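Local coordinates for protein BIS(5'-nucleosyl)-tetraphosphatase (Diadenosine tetraphosphatase), putative (Plasmodium falciparum, PDB 5CFJ) that probably hydrolyses diadenosine tetraphosphate asymmetrically, as expected of a Nudix-family Ap4A hydrolase, at residues K7-L12 with L58-R63; L33-S38 with D114-Y119; W44-G49 with T96-A101. All coordinates share one frame; numbering follows the deposited sequence.

Interaction 1 of 3, residues K7-L12 with L58-R63; sequences KAFGIL and LETAVR
Ala61 sets its methyl directly against the backbone of Gly10, with CB 3.4 Å from Gly10 C. At this point the CA atoms of Gly10 and Ala61 are only 4.0 Å apart, and the axes of strand and helix approach to 6.0 Å at a crossing angle of -63°. Apolar packing continues on both flanks of this pair. With CG1 of Ile11 beside the backbone N (chi1 -61°) and chi2 at -68°, CD1 is turned to the helix and comes within 3.8 Å of Ala61 CB; it meets Leu58 and Val62 more loosely at their methyl ends, and Tyr76 and Leu78 of strand 76-89 also pack on Ile11.

Helix 57-69 is the helix of the Nudix box, the loop-helix-loop signature of this hydrolase family, whose sequence pattern spans residues 49-70, and the contact lays that helix across strand 6-16 of the mixed sheet. Phe9 meets it with CB and CD1 rather than with the far end of its ring: Thr60 CG2 lies 3.8 Å from Phe9 CB and approaches the ring obliquely, while the ring itself stacks with His51.

No hydrogen bond joins strand and helix. The polar branch of Thr60 is used outside the pair, where OG1 bonds to Glu55 and His51, while its methyl branch faces Phe9.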
# COMPACT_ATOMS: atom_id res chain seq x y z
N LYS A 7 -7.05 8.46 -11.19
CA LYS A 7 -5.70 8.44 -10.64
C LYS A 7 -5.69 8.39 -9.12
O LYS A 7 -6.31 9.22 -8.45
CB LYS A 7 -4.93 9.67 -11.11
CG LYS A 7 -4.76 9.75 -12.62
CD LYS A 7 -3.97 10.98 -13.02
N ALA A 8 -4.97 7.41 -8.58
CA ALA A 8 -4.83 7.27 -7.14
C ALA A 8 -3.37 7.20 -6.74
O ALA A 8 -2.49 6.93 -7.57
CB ALA A 8 -5.57 6.04 -6.64
N PHE A 9 -3.13 7.41 -5.45
CA PHE A 9 -1.80 7.55 -4.89
C PHE A 9 -1.81 6.93 -3.52
O PHE A 9 -2.73 7.15 -2.73
CB PHE A 9 -1.40 9.03 -4.83
CG PHE A 9 -1.50 9.71 -6.15
CD1 PHE A 9 -2.70 10.24 -6.59
CD2 PHE A 9 -0.40 9.75 -7.01
CE1 PHE A 9 -2.80 10.82 -7.84
CE2 PHE A 9 -0.50 10.34 -8.25
CZ PHE A 9 -1.70 10.88 -8.66
N GLY A 10 -0.78 6.14 -3.21
CA GLY A 10 -0.72 5.48 -1.93
C GLY A 10 0.68 5.25 -1.44
O GLY A 10 1.66 5.39 -2.17
N ILE A 11 0.77 4.89 -0.16
CA ILE A 11 2.04 4.51 0.42
C ILE A 11 2.08 2.99 0.46
O ILE A 11 1.21 2.35 1.04
CB ILE A 11 2.25 5.08 1.84
CG1 ILE A 11 2.25 6.61 1.84
CG2 ILE A 11 3.54 4.52 2.46
CD1 ILE A 11 3.45 7.24 1.12
N LEU A 12 3.08 2.41 -0.19
CA LEU A 12 3.38 1.00 -0.00
C LEU A 12 4.22 0.91 1.27
O LEU A 12 5.44 1.09 1.25
CB LEU A 12 4.11 0.40 -1.21
CG LEU A 12 4.46 -1.08 -1.10
CD1 LEU A 12 3.19 -1.91 -0.95
CD2 LEU A 12 5.27 -1.51 -2.31
N LEU A 58 2.71 12.43 -3.75
CA LEU A 58 3.21 12.00 -2.45
C LEU A 58 2.34 12.55 -1.32
O LEU A 58 2.02 11.84 -0.38
CB LEU A 58 4.66 12.42 -2.27
CG LEU A 58 5.32 12.00 -0.96
CD1 LEU A 58 5.31 10.48 -0.82
CD2 LEU A 58 6.74 12.54 -0.88
N GLU A 59 1.96 13.83 -1.41
CA GLU A 59 1.08 14.40 -0.39
C GLU A 59 -0.25 13.65 -0.32
O GLU A 59 -0.75 13.37 0.77
CB GLU A 59 0.84 15.89 -0.66
CG GLU A 59 2.03 16.77 -0.27
CD GLU A 59 1.88 18.21 -0.70
OE1 GLU A 59 1.18 18.48 -1.70
OE2 GLU A 59 2.47 19.08 -0.04
N THR A 60 -0.80 13.31 -1.48
CA THR A 60 -2.04 12.53 -1.50
C THR A 60 -1.83 11.18 -0.82
O THR A 60 -2.62 10.77 0.01
CB THR A 60 -2.53 12.31 -2.94
OG1 THR A 60 -2.86 13.58 -3.52
CG2 THR A 60 -3.75 11.40 -2.98
N ALA A 61 -0.73 10.51 -1.16
CA ALA A 61 -0.44 9.21 -0.59
C ALA A 61 -0.33 9.28 0.94
O ALA A 61 -0.90 8.46 1.66
CB ALA A 61 0.83 8.66 -1.18
N VAL A 62 0.40 10.29 1.43
CA VAL A 62 0.58 10.47 2.87
C VAL A 62 -0.75 10.73 3.56
O VAL A 62 -1.07 10.12 4.59
CB VAL A 62 1.57 11.61 3.15
CG1 VAL A 62 1.53 12.01 4.63
CG2 VAL A 62 2.98 11.19 2.73
N ARG A 63 -1.56 11.63 2.99
CA ARG A 63 -2.85 11.92 3.59
C ARG A 63 -3.77 10.71 3.61
O ARG A 63 -4.40 10.42 4.63
CB ARG A 63 -3.54 13.06 2.87
CG ARG A 63 -4.91 13.39 3.47
CD ARG A 63 -5.67 14.48 2.70
NE ARG A 63 -5.60 14.26 1.26
CZ ARG A 63 -6.29 13.33 0.61
NH1 ARG A 63 -7.13 12.53 1.26
NH2 ARG A 63 -6.13 13.19 -0.70

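Interaction 2 of 3, residues L33-S38 with D114-Y119; sequences LFLKAS and DEHTDY. With SO4 (sulfate ion), chain C.
Lys36 lies beside Thr117 and Asp118 and carries its amine out to a bound sulfate. Its CB starts against the neighbouring strand, 4.1 Å from Asp118 CB. CG stands anti to the backbone N (chi1 -174°), and the chain stays extended from there. CG and CD pass Thr117 OG1, CD at 3.9 Å, and CD also packs against Trp44 CZ2. CE lies next to sulfate O2, and NZ at the tip donates to two oxygens of the ion, O1 at 2.9 Å and O2 at 3.0 Å. A water that donates to Asp118 OD2 accepts a weak bond from the same amine, whereas the carboxylate itself has its salt bridge with Lys120.

The backbones pair antiparallel, joining strand 30-37 to strand 116-122 in the mixed sheet of the Nudix fold, with a corner in the second strand at Thr117. Lys36 N donates almost straight to Asp118 O (179° at the hydrogen), arriving from above the carbonyl plane, and Thr117 N returns a bond to Lys36 O. On the N-terminal side of the corner, Ser38 bonds twice: its N to Glu115 O at 2.8 Å, and its OG, as donor, to Asp114 O.

On the sheet face carrying Leu35 and Tyr119, Leu35 CD2 packs on Tyr119 CB. Leu35 CB also sits over one face of the His116 imidazole, a CH-pi contact 3.5 Å from the ring centroid, while Glu115 CG covers the opposite face. At the ring's edge, NE2 shares a water with Leu35 O, so that one water bridges the imidazole and the backbone of the neighbouring strand.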
# COMPACT_ATOMS: atom_id res chain seq x y z
N LEU A 33 1.71 -3.56 4.53
CA LEU A 33 0.40 -3.36 5.14
C LEU A 33 -0.69 -3.33 4.08
O LEU A 33 -0.74 -2.43 3.25
CB LEU A 33 0.37 -2.07 5.96
CG LEU A 33 -0.96 -1.73 6.64
CD1 LEU A 33 -1.35 -2.84 7.62
CD2 LEU A 33 -0.87 -0.38 7.36
N PHE A 34 -1.58 -4.32 4.14
CA PHE A 34 -2.71 -4.40 3.22
C PHE A 34 -4.02 -4.26 3.99
O PHE A 34 -4.16 -4.76 5.10
CB PHE A 34 -2.67 -5.71 2.42
CG PHE A 34 -1.86 -5.60 1.17
CD1 PHE A 34 -2.48 -5.71 -0.06
CD2 PHE A 34 -0.50 -5.34 1.21
CE1 PHE A 34 -1.76 -5.58 -1.23
CE2 PHE A 34 0.22 -5.21 0.04
CZ PHE A 34 -0.41 -5.32 -1.18
N LEU A 35 -4.95 -3.55 3.36
CA LEU A 35 -6.23 -3.20 3.97
C LEU A 35 -7.36 -3.83 3.17
O LEU A 35 -7.36 -3.77 1.94
CB LEU A 35 -6.39 -1.68 4.01
CG LEU A 35 -5.20 -0.88 4.52
CD1 LEU A 35 -5.52 0.61 4.44
CD2 LEU A 35 -4.84 -1.25 5.94
N LYS A 36 -8.31 -4.44 3.88
CA LYS A 36 -9.43 -5.11 3.22
C LYS A 36 -10.61 -4.15 3.05
O LYS A 36 -11.19 -3.69 4.03
CB LYS A 36 -9.86 -6.34 4.02
CG LYS A 36 -10.92 -7.14 3.29
CD LYS A 36 -11.41 -8.33 4.10
CE LYS A 36 -12.46 -9.11 3.34
NZ LYS A 36 -12.77 -10.39 4.03
N ALA A 37 -10.95 -3.87 1.80
CA ALA A 37 -12.02 -2.92 1.51
C ALA A 37 -13.36 -3.37 2.09
O ALA A 37 -13.72 -4.54 2.01
CB ALA A 37 -12.14 -2.73 0.01
N SER A 38 -14.10 -2.41 2.65
CA SER A 38 -15.42 -2.67 3.23
C SER A 38 -16.49 -2.84 2.16
O SER A 38 -17.49 -3.53 2.38
CB SER A 38 -15.85 -1.52 4.15
OG SER A 38 -14.99 -1.41 5.26
N ASP A 114 -13.89 3.74 7.99
CA ASP A 114 -15.03 2.96 7.50
C ASP A 114 -14.76 2.32 6.14
O ASP A 114 -15.51 1.45 5.70
CB ASP A 114 -16.31 3.81 7.45
CG ASP A 114 -16.15 5.09 6.64
OD1 ASP A 114 -15.12 5.26 5.95
OD2 ASP A 114 -17.07 5.94 6.69
N GLU A 115 -13.68 2.74 5.48
CA GLU A 115 -13.33 2.22 4.16
C GLU A 115 -12.85 0.77 4.20
O GLU A 115 -12.87 0.08 3.17
CB GLU A 115 -12.27 3.11 3.52
CG GLU A 115 -12.03 2.86 2.05
CD GLU A 115 -11.44 4.07 1.36
OE1 GLU A 115 -11.07 5.03 2.06
OE2 GLU A 115 -11.34 4.07 0.11
N HIS A 116 -12.40 0.31 5.36
CA HIS A 116 -11.83 -1.02 5.48
C HIS A 116 -12.32 -1.77 6.71
O HIS A 116 -12.62 -1.16 7.73
CB HIS A 116 -10.31 -0.94 5.51
CG HIS A 116 -9.73 -0.31 4.30
ND1 HIS A 116 -9.35 1.02 4.26
CD2 HIS A 116 -9.49 -0.80 3.06
CE1 HIS A 116 -8.89 1.31 3.06
NE2 HIS A 116 -8.96 0.22 2.31
N THR A 117 -12.38 -3.09 6.61
CA THR A 117 -12.87 -3.91 7.72
C THR A 117 -11.76 -4.68 8.43
O THR A 117 -11.97 -5.18 9.53
CB THR A 117 -13.92 -4.93 7.24
OG1 THR A 117 -13.33 -5.76 6.23
CG2 THR A 117 -15.13 -4.22 6.66
N ASP A 118 -10.59 -4.77 7.80
CA ASP A 118 -9.51 -5.57 8.34
C ASP A 118 -8.19 -5.10 7.75
O ASP A 118 -8.17 -4.38 6.75
CB ASP A 118 -9.74 -7.05 8.03
CG ASP A 118 -8.98 -7.99 8.95
OD1 ASP A 118 -8.36 -7.53 9.93
OD2 ASP A 118 -9.00 -9.21 8.68
N TYR A 119 -7.08 -5.49 8.37
CA TYR A 119 -5.76 -5.24 7.80
C TYR A 119 -4.87 -6.42 8.11
O TYR A 119 -5.11 -7.14 9.08
CB TYR A 119 -5.13 -3.96 8.37
CG TYR A 119 -4.77 -4.05 9.84
CD1 TYR A 119 -3.53 -4.51 10.25
CD2 TYR A 119 -5.69 -3.67 10.81
CE1 TYR A 119 -3.21 -4.59 11.61
CE2 TYR A 119 -5.39 -3.74 12.15
CZ TYR A 119 -4.16 -4.21 12.55
OH TYR A 119 -3.87 -4.27 13.90
S SO4 C . -10.53 -12.67 2.58
O1 SO4 C . -10.62 -12.38 4.01
O2 SO4 C . -11.18 -11.61 1.82
O3 SO4 C . -9.13 -12.75 2.18
O4 SO4 C . -11.20 -13.94 2.31
O HOH W 1 -8.28 -1.68 0.10
O HOH W 2 -10.84 -10.04 6.88

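Interaction 3 of 3, residues W44-G49 with T96-A101. With SO4 (sulfate ion), chain B; SO4 (sulfate ion), chain C.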
# COMPACT_ATOMS: atom_id res chain seq x y z
N TRP A 44 -7.99 -6.52 -1.22
CA TRP A 44 -6.93 -6.07 -0.34
C TRP A 44 -5.95 -5.20 -1.11
O TRP A 44 -5.45 -5.62 -2.15
CB TRP A 44 -6.18 -7.27 0.23
CG TRP A 44 -6.97 -8.18 1.13
CD1 TRP A 44 -7.81 -9.19 0.75
CD2 TRP A 44 -6.94 -8.20 2.57
NE1 TRP A 44 -8.32 -9.82 1.86
CE2 TRP A 44 -7.80 -9.24 2.98
CE3 TRP A 44 -6.28 -7.44 3.53
CZ2 TRP A 44 -8.01 -9.53 4.33
CZ3 TRP A 44 -6.49 -7.73 4.87
CH2 TRP A 44 -7.35 -8.77 5.25
N THR A 45 -5.68 -4.00 -0.62
CA THR A 45 -4.69 -3.12 -1.24
C THR A 45 -3.92 -2.37 -0.16
O THR A 45 -4.36 -2.30 0.98
CB THR A 45 -5.34 -2.06 -2.19
OG1 THR A 45 -5.95 -1.03 -1.42
CG2 THR A 45 -6.36 -2.68 -3.14
N PRO A 46 -2.78 -1.76 -0.53
CA PRO A 46 -2.16 -0.81 0.40
C PRO A 46 -3.05 0.42 0.57
O PRO A 46 -4.02 0.60 -0.17
CB PRO A 46 -0.83 -0.45 -0.30
CG PRO A 46 -0.62 -1.54 -1.33
CD PRO A 46 -1.99 -1.92 -1.77
N PRO A 47 -2.74 1.27 1.56
CA PRO A 47 -3.45 2.54 1.70
C PRO A 47 -3.27 3.41 0.46
O PRO A 47 -2.15 3.55 -0.02
CB PRO A 47 -2.79 3.17 2.93
CG PRO A 47 -2.03 2.06 3.60
CD PRO A 47 -1.62 1.15 2.51
N LYS A 48 -4.35 3.99 -0.05
CA LYS A 48 -4.31 4.81 -1.26
C LYS A 48 -5.62 5.57 -1.43
O LYS A 48 -6.63 5.22 -0.83
CB LYS A 48 -4.07 3.95 -2.49
CG LYS A 48 -5.21 2.99 -2.80
CD LYS A 48 -5.03 2.37 -4.16
CE LYS A 48 -5.96 1.19 -4.36
NZ LYS A 48 -7.39 1.56 -4.19
N GLY A 49 -5.59 6.58 -2.29
CA GLY A 49 -6.81 7.26 -2.67
C GLY A 49 -6.59 8.37 -3.68
O GLY A 49 -5.50 8.53 -4.22
N THR A 96 -2.60 3.84 -10.45
CA THR A 96 -2.29 4.07 -9.04
C THR A 96 -0.78 4.12 -8.88
O THR A 96 -0.08 3.24 -9.35
CB THR A 96 -2.87 2.98 -8.14
OG1 THR A 96 -4.29 2.97 -8.29
CG2 THR A 96 -2.52 3.27 -6.69
N THR A 97 -0.29 5.17 -8.23
CA THR A 97 1.13 5.29 -7.95
C THR A 97 1.38 5.01 -6.48
O THR A 97 0.75 5.62 -5.62
CB THR A 97 1.64 6.68 -8.31
OG1 THR A 97 1.42 6.91 -9.70
CG2 THR A 97 3.13 6.81 -8.03
N TYR A 98 2.28 4.06 -6.21
CA TYR A 98 2.67 3.72 -4.85
C TYR A 98 4.08 4.19 -4.57
O TYR A 98 4.97 4.02 -5.41
CB TYR A 98 2.59 2.21 -4.62
CG TYR A 98 1.19 1.66 -4.65
CD1 TYR A 98 0.35 1.80 -3.55
CD2 TYR A 98 0.69 1.00 -5.77
CE1 TYR A 98 -0.94 1.29 -3.56
CE2 TYR A 98 -0.59 0.49 -5.79
CZ TYR A 98 -1.40 0.64 -4.69
OH TYR A 98 -2.69 0.13 -4.69
N TYR A 99 4.27 4.77 -3.39
CA TYR A 99 5.56 5.24 -2.91
C TYR A 99 5.96 4.36 -1.74
O TYR A 99 5.20 4.24 -0.79
CB TYR A 99 5.49 6.71 -2.47
CG TYR A 99 4.91 7.63 -3.52
CD1 TYR A 99 3.54 7.85 -3.59
CD2 TYR A 99 5.72 8.27 -4.44
CE1 TYR A 99 2.99 8.69 -4.55
CE2 TYR A 99 5.18 9.12 -5.41
CZ TYR A 99 3.82 9.31 -5.45
OH TYR A 99 3.26 10.13 -6.39
N LEU A 100 7.13 3.74 -1.80
CA LEU A 100 7.57 2.84 -0.75
C LEU A 100 7.99 3.59 0.51
O LEU A 100 8.68 4.61 0.43
CB LEU A 100 8.74 1.99 -1.25
CG LEU A 100 9.30 0.89 -0.34
CD1 LEU A 100 8.27 -0.20 -0.07
CD2 LEU A 100 10.56 0.30 -0.93
N ALA A 101 7.59 3.09 1.67
CA ALA A 101 8.04 3.65 2.93
C ALA A 101 8.24 2.54 3.94
O ALA A 101 7.51 1.54 3.91
CB ALA A 101 7.04 4.67 3.46
S SO4 B . -8.60 -0.49 -6.90
O1 SO4 B . -8.71 -0.52 -5.45
O2 SO4 B . -7.71 0.57 -7.35
O3 SO4 B . -8.11 -1.78 -7.37
O4 SO4 B . -9.93 -0.27 -7.47
S SO4 C . -10.53 -12.67 2.58
O1 SO4 C . -10.62 -12.38 4.01
O2 SO4 C . -11.18 -11.61 1.82
O3 SO4 C . -9.13 -12.75 2.18
O4 SO4 C . -11.20 -13.94 2.31
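Tyr98 overlaps the Pro46 ring with the CE1 side of its phenol: Pro46 CG and CB both lie close to CE1, CG at 3.6 Å, and the two side chains cross at about a right angle. Proline CD continues the contact toward Tyr98 OH. The phenol comes from the middle of strand 92-103, where chi1 of -68° sets CG beside the backbone N, and the ring end reaches the 44-49 segment. Leu136 and Leu139 of helix 134-147 also pack on it.

Lys48 passes the outer end of the same ring, its CD 3.3 Å from Tyr98 OH and 3.7 Å from Thr96 CG2. That threonine methyl lies over one face of the Tyr98 ring, offset toward its rim, while Thr96 OG1 is bonded to Tyr87. Beyond CG the lysine chain runs nearly extended, then bends at its last torsion (chi4 57°), bringing NZ to a sulfate with a bond of 2.8 Å to O1 and a weak one to O2. Tyr87, His43 and Lys94 also bind this ion.

Within the Nudix fold the contact joins two strands that each pair with strand 6-16, here through side chains alone. Apolar carbons and the phenol make up the buried part, while the lysine charge meets a sulfate, probably from the crystallisation liquor, among several donors, consistent with a place where a substrate phosphate might bind.

In the fold
Strand 6-16 connects interactions 1 and 3, whose centres are 6 Å apart: this strand, on which the Nudix-box helix packs, is probably hydrogen-bonded to both segments of interaction 3, Phe9 N to Gly49 O and Leu12 N to Tyr99 O, each at 2.9 Å. Interaction 2 lies farther out, its centre 13 Å from that of interaction 3 and 16 Å from that of interaction 1. A probable hydrogen bond from Leu35 N to Thr45 O, 2.8 Å, ties it to interaction 3. Lys36 NZ and Trp44 NE1 both donate to one sulfate, while Lys48 holds another; these anions, probably from the crystallisation liquor, may mark where substrate phosphates could lie.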